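Local coordinates for protein cellulase, glycosyl hydrolase family 5, TPS linker, domain X (Spirochaeta thermophila, PDB 5E9P) that binds cellulose and xylan as a type A carbohydrate-binding module, probably directing a family 5 cellulase to crystalline surfaces, at residues Q25-P30 and Q59-P63; R35-N41 and W80-K86; L42-N48 and W70-S76. All blocks are in the same frame, centred on the assembly; numbering follows the deposited sequence.

Contact 1 of 3, residues Q25-P30 and Q59-P63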
loop_
_atom_site.group_PDB
_atom_site.type_symbol
_atom_site.label_atom_id
_atom_site.label_comp_id
_atom_site.label_asym_id
_atom_site.label_seq_id
_atom_site.Cartn_x
_atom_site.Cartn_y
_atom_site.Cartn_z
ATOM N N GLN A 25 -5.329 5.049 -7.904
ATOM C CA GLN A 25 -6.534 5.575 -7.221
ATOM C C GLN A 25 -6.240 6.217 -5.868
ATOM O O GLN A 25 -7.182 6.547 -5.158
ATOM C CB GLN A 25 -7.597 4.439 -7.103
ATOM C CG GLN A 25 -8.126 3.832 -8.373
ATOM C CD GLN A 25 -9.234 2.766 -8.137
ATOM O OE1 GLN A 25 -9.843 2.515 -7.132
ATOM N NE2 GLN A 25 -9.543 2.140 -9.226
ATOM N N PHE A 26 -4.982 6.365 -5.452
ATOM C CA PHE A 26 -4.724 6.994 -4.151
ATOM C C PHE A 26 -5.272 8.394 -4.094
ATOM O O PHE A 26 -5.320 9.152 -5.073
ATOM C CB PHE A 26 -3.218 7.114 -3.864
ATOM C CG PHE A 26 -2.575 5.930 -3.208
ATOM C CD1 PHE A 26 -2.907 4.633 -3.516
ATOM C CD2 PHE A 26 -1.577 6.101 -2.254
ATOM C CE1 PHE A 26 -2.289 3.549 -2.887
ATOM C CE2 PHE A 26 -0.981 5.047 -1.638
ATOM C CZ PHE A 26 -1.339 3.759 -1.949
ATOM N N SER A 27 -5.645 8.805 -2.870
ATOM C CA SER A 27 -5.947 10.220 -2.619
ATOM C C SER A 27 -4.707 11.064 -2.823
ATOM O O SER A 27 -3.645 10.713 -2.321
ATOM C CB SER A 27 -6.401 10.368 -1.179
ATOM O OG SER A 27 -6.611 11.731 -0.862
ATOM N N THR A 28 -4.916 12.212 -3.479
ATOM C CA THR A 28 -3.887 13.190 -3.683
ATOM C C THR A 28 -4.184 14.530 -2.969
ATOM O O THR A 28 -3.542 15.534 -3.212
ATOM C CB THR A 28 -3.684 13.434 -5.202
ATOM O OG1 THR A 28 -4.972 13.765 -5.789
ATOM C CG2 THR A 28 -3.158 12.177 -5.861
ATOM N N ASP A 29 -5.199 14.507 -2.142
ATOM C CA ASP A 29 -5.714 15.716 -1.443
ATOM C C ASP A 29 -5.050 15.885 -0.119
ATOM O O ASP A 29 -5.318 15.084 0.817
ATOM C CB ASP A 29 -7.204 15.534 -1.236
ATOM C CG ASP A 29 -7.837 16.627 -0.388
ATOM O OD1 ASP A 29 -7.162 17.670 -0.195
ATOM O OD2 ASP A 29 -9.003 16.438 0.022
ATOM N N PRO A 30 -4.206 16.916 0.096
ATOM C CA PRO A 30 -3.555 17.103 1.404
ATOM C C PRO A 30 -4.512 17.414 2.542
ATOM O O PRO A 30 -4.087 17.312 3.670
ATOM C CB PRO A 30 -2.534 18.223 1.174
ATOM C CG PRO A 30 -2.355 18.293 -0.326
ATOM C CD PRO A 30 -3.724 17.920 -0.870
ATOM N N GLN A 59 -2.763 8.650 2.495
ATOM C CA GLN A 59 -2.386 8.448 1.081
ATOM C C GLN A 59 -1.790 9.744 0.489
ATOM O O GLN A 59 -0.883 9.653 -0.322
ATOM C CB GLN A 59 -3.573 8.003 0.299
ATOM C CG GLN A 59 -3.935 6.551 0.581
ATOM C CD GLN A 59 -5.280 6.167 0.036
ATOM O OE1 GLN A 59 -5.753 6.703 -0.977
ATOM N NE2 GLN A 59 -5.938 5.216 0.707
ATOM N N HIS A 60 -2.288 10.907 0.922
ATOM C CA HIS A 60 -1.791 12.148 0.318
ATOM C C HIS A 60 -0.328 12.399 0.618
ATOM O O HIS A 60 0.260 13.285 -0.022
ATOM C CB HIS A 60 -2.642 13.336 0.722
ATOM C CG HIS A 60 -2.434 13.788 2.156
ATOM N ND1 HIS A 60 -3.428 13.707 3.117
ATOM C CD2 HIS A 60 -1.380 14.402 2.741
ATOM C CE1 HIS A 60 -2.954 14.175 4.241
ATOM N NE2 HIS A 60 -1.720 14.611 4.049
ATOM N N GLN A 61 0.245 11.690 1.582
ATOM C CA GLN A 61 1.638 11.875 1.947
ATOM C C GLN A 61 2.551 11.143 1.007
ATOM O O GLN A 61 3.796 11.261 1.105
ATOM C CB GLN A 61 1.813 11.376 3.381
ATOM C CG GLN A 61 0.971 12.107 4.429
ATOM C CD GLN A 61 1.187 11.548 5.831
ATOM O OE1 GLN A 61 0.338 10.887 6.389
ATOM N NE2 GLN A 61 2.402 11.660 6.283
ATOM N N ILE A 62 2.000 10.331 0.091
ATOM C CA ILE A 62 2.767 9.427 -0.767
ATOM C C ILE A 62 2.575 9.891 -2.205
ATOM O O ILE A 62 1.510 9.657 -2.784
ATOM C CB ILE A 62 2.307 7.962 -0.602
ATOM C CG1 ILE A 62 2.315 7.569 0.896
ATOM C CG2 ILE A 62 3.187 7.081 -1.459
ATOM C CD1 ILE A 62 1.790 6.180 1.141
ATOM N N PRO A 63 3.560 10.514 -2.832
ATOM C CA PRO A 63 3.383 10.958 -4.203
ATOM C C PRO A 63 3.285 9.781 -5.176
ATOM O O PRO A 63 3.937 8.745 -5.019
ATOM C CB PRO A 63 4.616 11.810 -4.518
ATOM C CG PRO A 63 5.146 12.219 -3.199
ATOM C CD PRO A 63 4.820 11.017 -2.278
HETATM O O HOH W 1 -0.953 11.078 -3.099
HETATM O O HOH W 2 -5.106 11.354 1.865
HETATM O O HOH W 3 -0.677 15.538 -1.366
#
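One direct hydrogen bond joins Q59 to S27: the backbone N-H of S27 donates to Q59 OE1 at 2.8 Å, almost straight at 170° and in the carbonyl plane of the amide. The other end of that amide is held as well, since Q59 NE2 donates to the C-terminal carboxylate of K86 and to the carbonyl of Y36, so the rotation of the group is fixed from both sides.

Apolar contacts accompany this bond. The side chains of F26 and Q59 cross at about a right angle, and Q59 CG rests over one face of the phenyl ring, 4.1 Å from its centroid, as a CH-pi contact. I62 CD1 meets the same ring at its edge, 4.1 Å from F26 CE2. The F26 ring also stacks on W70.

H60 makes a second, more exposed patch. Its CG sits between the backbone N and the carbonyl carbon (chi1 74°), which brings the imidazole against the D29-P30 backbone: P30 CA lies over the ring face, 3.7 Å from the centroid, and D29 O is 3.2 Å from H60 CB.

Three waters complete the junction. One lies within bonding distance of S27 O and I62 O; another accepts from H60 N, 3.0 Å away, and also bonds S27 OG and H60 ND1; the third donates to H60 O and, weakly, to T28 O.

Two loops, one of them opening with the 3-10 turn 59-61, thus close one end of the jelly-roll sandwich of this module, with F26 and I62 turned inward.

Contact 2 of 3, residues R35-N41 and W80-K86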
loop_
_atom_site.group_PDB
_atom_site.type_symbol
_atom_site.label_atom_id
_atom_site.label_comp_id
_atom_site.label_asym_id
_atom_site.label_seq_id
_atom_site.Cartn_x
_atom_site.Cartn_y
_atom_site.Cartn_z
ATOM N N ARG A 35 -8.417 8.821 3.962
ATOM C CA ARG A 35 -7.946 7.825 3.025
ATOM C C ARG A 35 -6.498 7.520 3.333
ATOM O O ARG A 35 -5.580 8.237 2.952
ATOM C CB ARG A 35 -8.160 8.223 1.585
ATOM C CG ARG A 35 -9.620 8.309 1.286
ATOM C CD ARG A 35 -10.006 8.336 -0.061
ATOM N NE ARG A 35 -9.492 7.169 -0.783
ATOM C CZ ARG A 35 -9.040 7.238 -2.053
ATOM N NH1 ARG A 35 -9.156 8.379 -2.778
ATOM N NH2 ARG A 35 -8.535 6.158 -2.519
ATOM N N TYR A 36 -6.296 6.425 4.088
ATOM C CA TYR A 36 -5.016 6.042 4.619
ATOM C C TYR A 36 -4.555 4.690 4.067
ATOM O O TYR A 36 -5.348 3.966 3.430
ATOM C CB TYR A 36 -5.070 6.038 6.176
ATOM C CG TYR A 36 -6.166 5.110 6.711
ATOM C CD1 TYR A 36 -6.005 3.736 6.778
ATOM C CD2 TYR A 36 -7.396 5.608 7.159
ATOM C CE1 TYR A 36 -6.949 2.890 7.344
ATOM C CE2 TYR A 36 -8.311 4.753 7.775
ATOM C CZ TYR A 36 -8.056 3.350 7.788
ATOM O OH TYR A 36 -9.018 2.513 8.350
ATOM N N VAL A 37 -3.309 4.389 4.356
ATOM C CA VAL A 37 -2.730 3.048 4.299
ATOM C C VAL A 37 -2.439 2.659 5.729
ATOM O O VAL A 37 -1.860 3.451 6.495
ATOM C CB VAL A 37 -1.439 3.023 3.453
ATOM C CG1 VAL A 37 -0.825 1.646 3.462
ATOM C CG2 VAL A 37 -1.669 3.575 2.060
ATOM N N ASN A 38 -2.810 1.440 6.131
ATOM C CA ASN A 38 -2.548 0.959 7.482
ATOM C C ASN A 38 -2.123 -0.488 7.384
ATOM O O ASN A 38 -2.682 -1.249 6.589
ATOM C CB ASN A 38 -3.811 1.095 8.360
ATOM C CG ASN A 38 -3.499 1.054 9.805
ATOM O OD1 ASN A 38 -2.506 1.628 10.251
ATOM N ND2 ASN A 38 -4.334 0.438 10.585
ATOM N N SER A 39 -1.144 -0.908 8.205
ATOM C CA SER A 39 -0.711 -2.286 8.164
ATOM C C SER A 39 -0.157 -2.713 9.501
ATOM O O SER A 39 0.259 -1.866 10.310
ATOM C CB SER A 39 0.321 -2.511 7.071
ATOM O OG SER A 39 1.524 -1.742 7.279
ATOM N N TRP A 40 -0.095 -4.026 9.717
ATOM C CA TRP A 40 0.676 -4.597 10.823
ATOM C C TRP A 40 0.989 -6.024 10.493
ATOM O O TRP A 40 0.446 -6.646 9.572
ATOM C CB TRP A 40 -0.045 -4.483 12.165
ATOM C CG TRP A 40 -1.388 -5.100 12.242
ATOM C CD1 TRP A 40 -1.731 -6.450 12.254
ATOM C CD2 TRP A 40 -2.626 -4.404 12.321
ATOM N NE1 TRP A 40 -3.080 -6.589 12.331
ATOM C CE2 TRP A 40 -3.661 -5.370 12.363
ATOM C CE3 TRP A 40 -2.980 -3.036 12.396
ATOM C CZ2 TRP A 40 -4.981 -5.037 12.491
ATOM C CZ3 TRP A 40 -4.286 -2.725 12.499
ATOM C CH2 TRP A 40 -5.281 -3.701 12.541
ATOM N N ASN A 41 1.916 -6.594 11.265
ATOM C CA ASN A 41 2.427 -7.936 11.059
ATOM C C ASN A 41 3.064 -8.140 9.709
ATOM O O ASN A 41 3.101 -9.308 9.214
ATOM C CB ASN A 41 1.446 -9.060 11.375
ATOM C CG ASN A 41 1.492 -9.570 12.828
ATOM O OD1 ASN A 41 0.488 -9.878 13.365
ATOM N ND2 ASN A 41 2.682 -9.694 13.389
ATOM N N TRP A 80 -1.402 -13.530 9.687
ATOM C CA TRP A 80 -2.068 -12.422 10.182
ATOM C C TRP A 80 -1.457 -11.094 9.624
ATOM O O TRP A 80 -1.746 -10.048 10.172
ATOM C CB TRP A 80 -1.865 -12.427 11.781
ATOM C CG TRP A 80 -2.279 -13.676 12.437
ATOM C CD1 TRP A 80 -1.520 -14.520 13.264
ATOM C CD2 TRP A 80 -3.469 -14.226 12.347
ATOM N NE1 TRP A 80 -2.182 -15.588 13.527
ATOM C CE2 TRP A 80 -3.416 -15.541 12.925
ATOM C CE3 TRP A 80 -4.687 -13.923 11.685
ATOM C CZ2 TRP A 80 -4.474 -16.317 13.127
ATOM C CZ3 TRP A 80 -5.784 -14.720 11.862
ATOM C CH2 TRP A 80 -5.653 -15.953 12.548
ATOM N N GLY A 81 -0.632 -11.149 8.602
ATOM C CA GLY A 81 -0.268 -9.889 7.945
ATOM C C GLY A 81 -1.472 -9.161 7.524
ATOM O O GLY A 81 -2.438 -9.812 7.084
ATOM N N HIS A 82 -1.509 -7.848 7.707
ATOM C CA HIS A 82 -2.698 -7.024 7.496
ATOM C C HIS A 82 -2.335 -5.780 6.744
ATOM O O HIS A 82 -1.402 -5.073 7.097
ATOM C CB HIS A 82 -3.228 -6.639 8.908
ATOM C CG HIS A 82 -4.304 -5.626 8.885
ATOM N ND1 HIS A 82 -5.611 -5.919 8.612
ATOM C CD2 HIS A 82 -4.294 -4.302 9.139
ATOM C CE1 HIS A 82 -6.358 -4.815 8.665
ATOM N NE2 HIS A 82 -5.546 -3.837 8.974
ATOM N N VAL A 83 -3.176 -5.428 5.740
ATOM C CA VAL A 83 -3.096 -4.145 5.079
ATOM C C VAL A 83 -4.476 -3.647 4.749
ATOM O O VAL A 83 -5.375 -4.431 4.371
ATOM C CB VAL A 83 -2.182 -4.195 3.841
ATOM C CG1 VAL A 83 -2.708 -5.108 2.754
ATOM C CG2 VAL A 83 -1.898 -2.788 3.294
ATOM N N GLU A 84 -4.673 -2.359 4.863
ATOM C CA GLU A 84 -5.890 -1.666 4.431
ATOM C C GLU A 84 -5.485 -0.412 3.701
ATOM O O GLU A 84 -4.629 0.344 4.186
ATOM C CB GLU A 84 -6.716 -1.316 5.726
ATOM C CG GLU A 84 -8.090 -0.698 5.428
ATOM C CD GLU A 84 -8.959 -0.551 6.579
ATOM O OE1 GLU A 84 -8.417 -0.278 7.626
ATOM O OE2 GLU A 84 -10.183 -0.366 6.289
ATOM N N ILE A 85 -6.108 -0.168 2.564
ATOM C CA ILE A 85 -5.878 1.049 1.766
ATOM C C ILE A 85 -7.235 1.587 1.440
ATOM O O ILE A 85 -7.947 0.986 0.578
ATOM C CB ILE A 85 -5.049 0.759 0.515
ATOM C CG1 ILE A 85 -3.784 -0.019 0.836
ATOM C CG2 ILE A 85 -4.789 2.079 -0.195
ATOM C CD1 ILE A 85 -2.908 -0.353 -0.331
ATOM N N LYS A 86 -7.652 2.684 2.034
ATOM C CA LYS A 86 -9.018 3.209 1.856
ATOM C C LYS A 86 -9.280 3.845 0.489
ATOM O O LYS A 86 -10.474 3.961 0.181
ATOM C CB LYS A 86 -9.271 4.214 2.974
ATOM C CG LYS A 86 -9.237 3.701 4.349
ATOM C CD LYS A 86 -10.357 2.772 4.574
ATOM C CE LYS A 86 -11.046 2.945 5.841
ATOM N NZ LYS A 86 -11.985 1.817 6.027
ATOM O OXT LYS A 86 -8.330 4.195 -0.210
HETATM O O HOH W 4 -3.617 -9.374 11.961
#
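Strands 36-40 and 82-85 are antiparallel neighbours at the centre of the four-stranded sheet of the jelly roll, and their side chains alternate between its two faces. Backbone bonds pair N38 with E84 and W40 with H82, and K86 N adds one more to Y36 O. On the buried face V37 CG2 meets I85 CG2.

The other face is aromatic and charged. The six-membered ring of W40 and the H82 imidazole form an offset stack, centroids 3.9 Å apart and planes at 17°, while H82 CB lies over the five-membered ring of W40. D14 holds H82 ND1. Y36, with chi1 at 57°, turns its ring so that K86 CG lies over its centre, 3.6 Å from the centroid. Y36 OH donates to E84 OE1 at 2.9 Å, from above the carboxylate plane, and K86 NZ bridges to E84 OE2 at 2.8 Å.

At the chain end R35 NH2 reaches K86 OXT at 3.0 Å, in the guanidinium plane; R35 NE adds weak bonds to both carboxylate oxygens.

R35, E84 and K86 thus form a salt-bridge network in which the negative terminus probably has its charge largely balanced, which would help hold the last residue against the sheet.

Contact 3 of 3, residues L42-N48 and W70-S76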
loop_
_atom_site.group_PDB
_atom_site.type_symbol
_atom_site.label_atom_id
_atom_site.label_comp_id
_atom_site.label_asym_id
_atom_site.label_seq_id
_atom_site.Cartn_x
_atom_site.Cartn_y
_atom_site.Cartn_z
ATOM N N LEU A 42 3.599 -7.101 9.100
ATOM C CA LEU A 42 4.314 -7.230 7.854
ATOM C C LEU A 42 5.818 -7.241 8.029
ATOM O O LEU A 42 6.363 -6.548 8.905
ATOM C CB LEU A 42 3.907 -6.141 6.868
ATOM C CG LEU A 42 2.417 -6.070 6.574
ATOM C CD1 LEU A 42 2.170 -5.057 5.487
ATOM C CD2 LEU A 42 1.819 -7.391 6.199
ATOM N N ASP A 43 6.478 -7.978 7.170
ATOM C CA ASP A 43 7.923 -7.814 7.001
ATOM C C ASP A 43 8.253 -6.613 6.153
ATOM O O ASP A 43 9.318 -6.002 6.347
ATOM C CB ASP A 43 8.529 -9.077 6.348
ATOM C CG ASP A 43 8.435 -10.332 7.278
ATOM O OD1 ASP A 43 8.564 -10.118 8.467
ATOM O OD2 ASP A 43 8.345 -11.456 6.697
ATOM N N LEU A 44 7.411 -6.266 5.203
ATOM C CA LEU A 44 7.632 -5.101 4.319
ATOM C C LEU A 44 6.331 -4.630 3.764
ATOM O O LEU A 44 5.507 -5.427 3.315
ATOM C CB LEU A 44 8.555 -5.494 3.180
ATOM C CG LEU A 44 8.938 -4.421 2.192
ATOM C CD1 LEU A 44 9.753 -3.322 2.847
ATOM C CD2 LEU A 44 9.695 -5.006 1.016
ATOM N N LEU A 45 6.195 -3.286 3.751
ATOM C CA LEU A 45 5.200 -2.630 2.887
ATOM C C LEU A 45 5.920 -1.401 2.340
ATOM O O LEU A 45 6.122 -0.452 3.090
ATOM C CB LEU A 45 3.930 -2.240 3.605
ATOM C CG LEU A 45 2.791 -1.831 2.631
ATOM C CD1 LEU A 45 2.240 -3.013 1.880
ATOM C CD2 LEU A 45 1.697 -1.124 3.396
ATOM N N GLU A 46 6.324 -1.474 1.068
ATOM C CA GLU A 46 6.966 -0.314 0.468
ATOM C C GLU A 46 6.093 0.205 -0.647
ATOM O O GLU A 46 5.526 -0.600 -1.413
ATOM C CB GLU A 46 8.387 -0.573 0.082
ATOM C CG GLU A 46 8.559 -1.686 -0.838
ATOM C CD GLU A 46 10.010 -2.033 -1.248
ATOM O OE1 GLU A 46 10.933 -1.336 -0.807
ATOM O OE2 GLU A 46 10.184 -2.983 -2.089
ATOM N N ILE A 47 5.960 1.504 -0.720
ATOM C CA ILE A 47 5.098 2.142 -1.701
ATOM C C ILE A 47 5.934 3.204 -2.406
ATOM O O ILE A 47 6.424 4.132 -1.765
ATOM C CB ILE A 47 3.797 2.719 -1.098
ATOM C CG1 ILE A 47 3.087 1.641 -0.280
ATOM C CG2 ILE A 47 2.961 3.249 -2.252
ATOM C CD1 ILE A 47 1.857 2.153 0.459
ATOM N N ASN A 48 6.083 3.050 -3.719
ATOM C CA ASN A 48 6.849 4.015 -4.487
ATOM C C ASN A 48 8.212 4.301 -3.872
ATOM O O ASN A 48 8.681 5.428 -3.881
ATOM C CB ASN A 48 6.068 5.278 -4.799
ATOM C CG ASN A 48 4.955 4.998 -5.786
ATOM O OD1 ASN A 48 4.897 3.911 -6.368
ATOM N ND2 ASN A 48 4.083 5.983 -6.022
ATOM N N TRP A 70 0.790 4.084 -8.078
ATOM C CA TRP A 70 1.344 3.690 -6.774
ATOM C C TRP A 70 1.618 2.176 -6.836
ATOM O O TRP A 70 0.707 1.382 -7.081
ATOM C CB TRP A 70 0.392 4.029 -5.638
ATOM C CG TRP A 70 0.305 5.500 -5.361
ATOM C CD1 TRP A 70 1.019 6.198 -4.428
ATOM C CD2 TRP A 70 -0.513 6.489 -6.060
ATOM N NE1 TRP A 70 0.696 7.514 -4.465
ATOM C CE2 TRP A 70 -0.260 7.742 -5.432
ATOM C CE3 TRP A 70 -1.452 6.436 -7.060
ATOM C CZ2 TRP A 70 -0.883 8.890 -5.835
ATOM C CZ3 TRP A 70 -2.081 7.600 -7.461
ATOM C CH2 TRP A 70 -1.805 8.818 -6.823
ATOM N N TYR A 71 2.891 1.849 -6.616
ATOM C CA TYR A 71 3.403 0.491 -6.646
ATOM C C TYR A 71 3.615 0.066 -5.193
ATOM O O TYR A 71 4.430 0.651 -4.477
ATOM C CB TYR A 71 4.754 0.466 -7.389
ATOM C CG TYR A 71 4.586 0.734 -8.855
ATOM C CD1 TYR A 71 4.563 2.040 -9.390
ATOM C CD2 TYR A 71 4.471 -0.320 -9.764
ATOM C CE1 TYR A 71 4.409 2.269 -10.737
ATOM C CE2 TYR A 71 4.337 -0.070 -11.120
ATOM C CZ TYR A 71 4.271 1.230 -11.602
ATOM O OH TYR A 71 4.148 1.423 -12.957
ATOM N N ILE A 72 2.854 -0.963 -4.784
ATOM C CA ILE A 72 2.806 -1.440 -3.401
ATOM C C ILE A 72 3.393 -2.852 -3.386
ATOM O O ILE A 72 2.900 -3.758 -4.031
ATOM C CB ILE A 72 1.349 -1.484 -2.932
ATOM C CG1 ILE A 72 0.643 -0.126 -3.081
ATOM C CG2 ILE A 72 1.262 -2.011 -1.507
ATOM C CD1 ILE A 72 -0.779 -0.255 -3.483
ATOM N N HIS A 73 4.501 -2.995 -2.611
ATOM C CA HIS A 73 5.140 -4.276 -2.471
ATOM C C HIS A 73 4.978 -4.723 -1.027
ATOM O O HIS A 73 5.466 -4.060 -0.112
ATOM C CB HIS A 73 6.618 -4.141 -2.876
ATOM C CG HIS A 73 7.419 -5.348 -2.653
ATOM N ND1 HIS A 73 8.766 -5.254 -2.435
ATOM C CD2 HIS A 73 7.143 -6.663 -2.588
ATOM C CE1 HIS A 73 9.286 -6.460 -2.263
ATOM N NE2 HIS A 73 8.326 -7.345 -2.409
ATOM N N TYR A 74 4.261 -5.819 -0.853
ATOM C CA TYR A 74 3.860 -6.377 0.439
ATOM C C TYR A 74 4.604 -7.669 0.671
ATOM O O TYR A 74 4.666 -8.555 -0.197
ATOM C CB TYR A 74 2.353 -6.675 0.352
ATOM C CG TYR A 74 1.668 -7.417 1.472
ATOM C CD1 TYR A 74 1.807 -8.790 1.674
ATOM C CD2 TYR A 74 0.772 -6.761 2.313
ATOM C CE1 TYR A 74 1.104 -9.465 2.611
ATOM C CE2 TYR A 74 0.056 -7.463 3.269
ATOM C CZ TYR A 74 0.208 -8.804 3.419
ATOM O OH TYR A 74 -0.534 -9.418 4.422
ATOM N N LYS A 75 5.103 -7.863 1.911
ATOM C CA LYS A 75 5.606 -9.161 2.341
ATOM C C LYS A 75 5.175 -9.436 3.750
ATOM O O LYS A 75 5.419 -8.635 4.657
ATOM C CB LYS A 75 7.142 -9.182 2.325
ATOM C CG LYS A 75 7.850 -9.000 1.014
ATOM C CD LYS A 75 9.325 -8.999 1.017
ATOM C CE LYS A 75 9.900 -10.366 1.286
ATOM N NZ LYS A 75 11.438 -10.248 1.222
ATOM N N SER A 76 4.556 -10.610 3.963
ATOM C CA SER A 76 4.200 -11.109 5.258
ATOM C C SER A 76 4.666 -12.553 5.400
ATOM O O SER A 76 4.378 -13.370 4.542
ATOM C CB SER A 76 2.678 -11.100 5.506
ATOM O OG SER A 76 2.427 -11.597 6.798
#
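H73 and E46 share a short, straight bond: ND1 of H73 donates to E46 OE2 at 2.7 Å and 171°, in the imidazole plane and on the anti side of the carboxylate. A chi1 of 57° turns the extended E46 side chain alongside H73. E18 binds NE2 on the far side of the ring, so both imidazole nitrogens are held and a positive charge there would probably be favoured.

At one end of the pairing, N48 OD1 accepts from Y71 N at 2.9 Å, the donor standing above the amide plane, while N48 N donates to Y71 O. N48 ND2 serves P63 O and Y69 O. Replacing this asparagine with an alanine would probably leave Y71 N and the carbonyls of P63 and Y69 each without its side-chain partner. At the other end D43 N and L44 N both donate to K75 O, a classic beta bulge.

Packing fills the inner face. L42 CD2 touches Y74 CE2 at 3.4 Å, the two side chains crossing at about a right angle. L45 CD1 lies 3.7 Å from I72 CG2, side chains running alongside each other, and I47 pairs with I72 in the same way. I47 CG2 comes to the edge of the W70 indole.

With L45 and I47 reaching V37 of the opposing sheet, this antiparallel pair forms part of the hydrophobic core of a jelly-roll beta-sandwich.

In the fold
Contacts 2 and 3 are antiparallel strand pairs of nearly equal buried area, one in each sheet of the sandwich, and their inner faces meet in the core: V37, V83 and I85 from one side, L45, I72 and Y74 from the other. Their outer faces differ, contact 2 carrying stacked rings and a salt-bridge network, contact 3 a histidine-carboxylate bond. Contact 1, nearer the surface, buries about half as much and joins loops through one direct hydrogen bond, ring packing and waters. It touches both sheets, Q59 reaching R35 and K86 of contact 2, while F26 and I62 meet W70 of contact 3. Along the chain contact 3 is nested within contact 2.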